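Local atomic coordinates of ZYG-9 (Caenorhabditis elegans, PDB entry 2OF3), a protein that organizes microtubules and spindle poles during mitosis and meiosis in the one-cell embryo, and is needed for default nucleus positioning in oocytes. Residues 155-160 with 191-196. Numbering follows the deposited sequence.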
# COMPACT_ATOMS: atom_id res chain seq x y z
N ILE A 155 -7.45 3.65 -0.13
CA ILE A 155 -6.60 3.17 -1.28
C ILE A 155 -6.17 1.71 -1.05
O ILE A 155 -6.23 0.91 -1.94
CB ILE A 155 -5.34 4.08 -1.53
CG1 ILE A 155 -5.74 5.47 -1.96
CG2 ILE A 155 -4.33 3.44 -2.55
CD1 ILE A 155 -4.73 6.51 -1.46
N VAL A 156 -5.79 1.35 0.16
CA VAL A 156 -5.46 -0.04 0.47
C VAL A 156 -6.65 -0.94 0.14
O VAL A 156 -6.46 -2.03 -0.35
CB VAL A 156 -5.06 -0.18 1.94
CG1 VAL A 156 -4.88 -1.68 2.29
CG2 VAL A 156 -3.72 0.55 2.19
N ASN A 157 -7.88 -0.52 0.46
CA ASN A 157 -9.09 -1.35 0.22
C ASN A 157 -9.34 -1.61 -1.27
O ASN A 157 -9.76 -2.71 -1.66
CB ASN A 157 -10.36 -0.71 0.86
CG ASN A 157 -10.39 -0.83 2.39
OD1 ASN A 157 -9.63 -1.61 2.99
ND2 ASN A 157 -11.27 -0.03 3.03
N VAL A 158 -9.06 -0.63 -2.11
CA VAL A 158 -9.11 -0.87 -3.59
C VAL A 158 -8.01 -1.86 -4.07
O VAL A 158 -8.29 -2.81 -4.81
CB VAL A 158 -9.03 0.48 -4.38
CG1 VAL A 158 -9.11 0.24 -5.88
CG2 VAL A 158 -10.18 1.43 -3.91
N LEU A 159 -6.78 -1.66 -3.62
CA LEU A 159 -5.69 -2.55 -3.98
C LEU A 159 -5.91 -3.97 -3.50
O LEU A 159 -5.49 -4.91 -4.16
CB LEU A 159 -4.37 -2.03 -3.38
CG LEU A 159 -3.75 -0.83 -4.07
CD1 LEU A 159 -2.73 -0.11 -3.16
CD2 LEU A 159 -3.09 -1.31 -5.36
N SER A 160 -6.54 -4.15 -2.34
CA SER A 160 -6.85 -5.49 -1.83
C SER A 160 -7.76 -6.19 -2.81
O SER A 160 -7.67 -7.40 -2.96
CB SER A 160 -7.58 -5.41 -0.47
OG SER A 160 -6.80 -4.82 0.56
N ILE A 191 -5.17 -6.91 7.96
CA ILE A 191 -5.14 -8.36 8.13
C ILE A 191 -6.39 -8.84 8.83
O ILE A 191 -6.99 -9.82 8.40
CB ILE A 191 -3.88 -8.80 8.86
CG1 ILE A 191 -2.62 -8.50 7.98
CG2 ILE A 191 -3.99 -10.31 9.28
CD1 ILE A 191 -1.23 -8.56 8.73
N GLU A 192 -6.83 -8.18 9.90
CA GLU A 192 -8.03 -8.60 10.57
C GLU A 192 -9.23 -8.60 9.59
O GLU A 192 -10.04 -9.52 9.57
CB GLU A 192 -8.31 -7.71 11.79
CG GLU A 192 -9.57 -8.16 12.50
CD GLU A 192 -10.12 -7.16 13.48
OE1 GLU A 192 -9.42 -6.17 13.83
OE2 GLU A 192 -11.28 -7.39 13.91
N TYR A 193 -9.34 -7.58 8.77
CA TYR A 193 -10.42 -7.48 7.83
C TYR A 193 -10.39 -8.59 6.75
O TYR A 193 -11.44 -9.12 6.35
CB TYR A 193 -10.34 -6.09 7.25
CG TYR A 193 -11.08 -5.80 5.98
CD1 TYR A 193 -12.47 -5.65 5.95
CD2 TYR A 193 -10.35 -5.58 4.82
CE1 TYR A 193 -13.14 -5.32 4.73
CE2 TYR A 193 -10.97 -5.26 3.64
CZ TYR A 193 -12.36 -5.12 3.58
OH TYR A 193 -12.90 -4.77 2.33
N TYR A 194 -9.20 -8.95 6.27
CA TYR A 194 -9.05 -10.08 5.34
C TYR A 194 -9.60 -11.38 5.94
O TYR A 194 -10.28 -12.19 5.28
CB TYR A 194 -7.58 -10.26 5.00
CG TYR A 194 -6.93 -9.17 4.14
CD1 TYR A 194 -7.69 -8.21 3.46
CD2 TYR A 194 -5.54 -9.18 3.94
CE1 TYR A 194 -7.05 -7.24 2.64
CE2 TYR A 194 -4.90 -8.23 3.15
CZ TYR A 194 -5.66 -7.26 2.50
OH TYR A 194 -4.98 -6.33 1.70
N ILE A 195 -9.28 -11.60 7.20
CA ILE A 195 -9.59 -12.88 7.86
C ILE A 195 -11.07 -12.93 8.20
O ILE A 195 -11.73 -13.95 7.95
CB ILE A 195 -8.80 -13.10 9.13
CG1 ILE A 195 -7.35 -13.29 8.79
CG2 ILE A 195 -9.26 -14.38 9.75
CD1 ILE A 195 -6.49 -13.03 9.95
N THR A 196 -11.60 -11.84 8.75
CA THR A 196 -13.03 -11.75 8.97
C THR A 196 -13.84 -11.97 7.68
O THR A 196 -14.92 -12.56 7.71
CB THR A 196 -13.38 -10.39 9.64
OG1 THR A 196 -12.87 -10.41 10.98
CG2 THR A 196 -14.86 -10.15 9.71
O HOH W 1 -11.26 -4.53 -0.05
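Ser160 OG and Tyr194 OH share a hydrogen bond of 2.6 Å, and either hydroxyl could be the donor. Ser160 OG also lies 3.0 Å from Val156 O, one helical turn back, which could take its proton instead. The serine chi1 of -63° places OG beside its own backbone N, where it can face both this carbonyl and the phenol. OG meets the Tyr194 ring at its edge, in the ring plane, with CE1 3.2 Å away. Ser160 CB lies 3.6 Å from Tyr194 CE1, tilted off the ring plane. Both residues are buried. The Tyr194 ring reaches across beside helix 165-174, where its side chain touches Met168, Thr169 and Leu172.

Tyr193, the residue before Tyr194, makes a looser second link. Its ring is nearest Asn157, with CE2 3.9 Å from OD1. The amide and ring planes are 40° apart, and no direct hydrogen bond joins the two side chains. A water instead bridges to the backbone, donating to Asn157 O over 2.9 Å and lying 2.9 Å from Tyr193 OH, in the plane of the phenol ring. Asn157 OD1 has a weak hydrogen bond from Arg153 on its own helix.

The contact joins helices 146-163 and 181-198 of the helical-repeat TOG domain. Ser160 and Tyr194 CA are 8.8 Å apart, and the two tyrosines make the links between the segments, one by a buried direct bond and the other through water. The short hydroxyl pair implies a specific polar link that gives the buried phenol oxygen a partner.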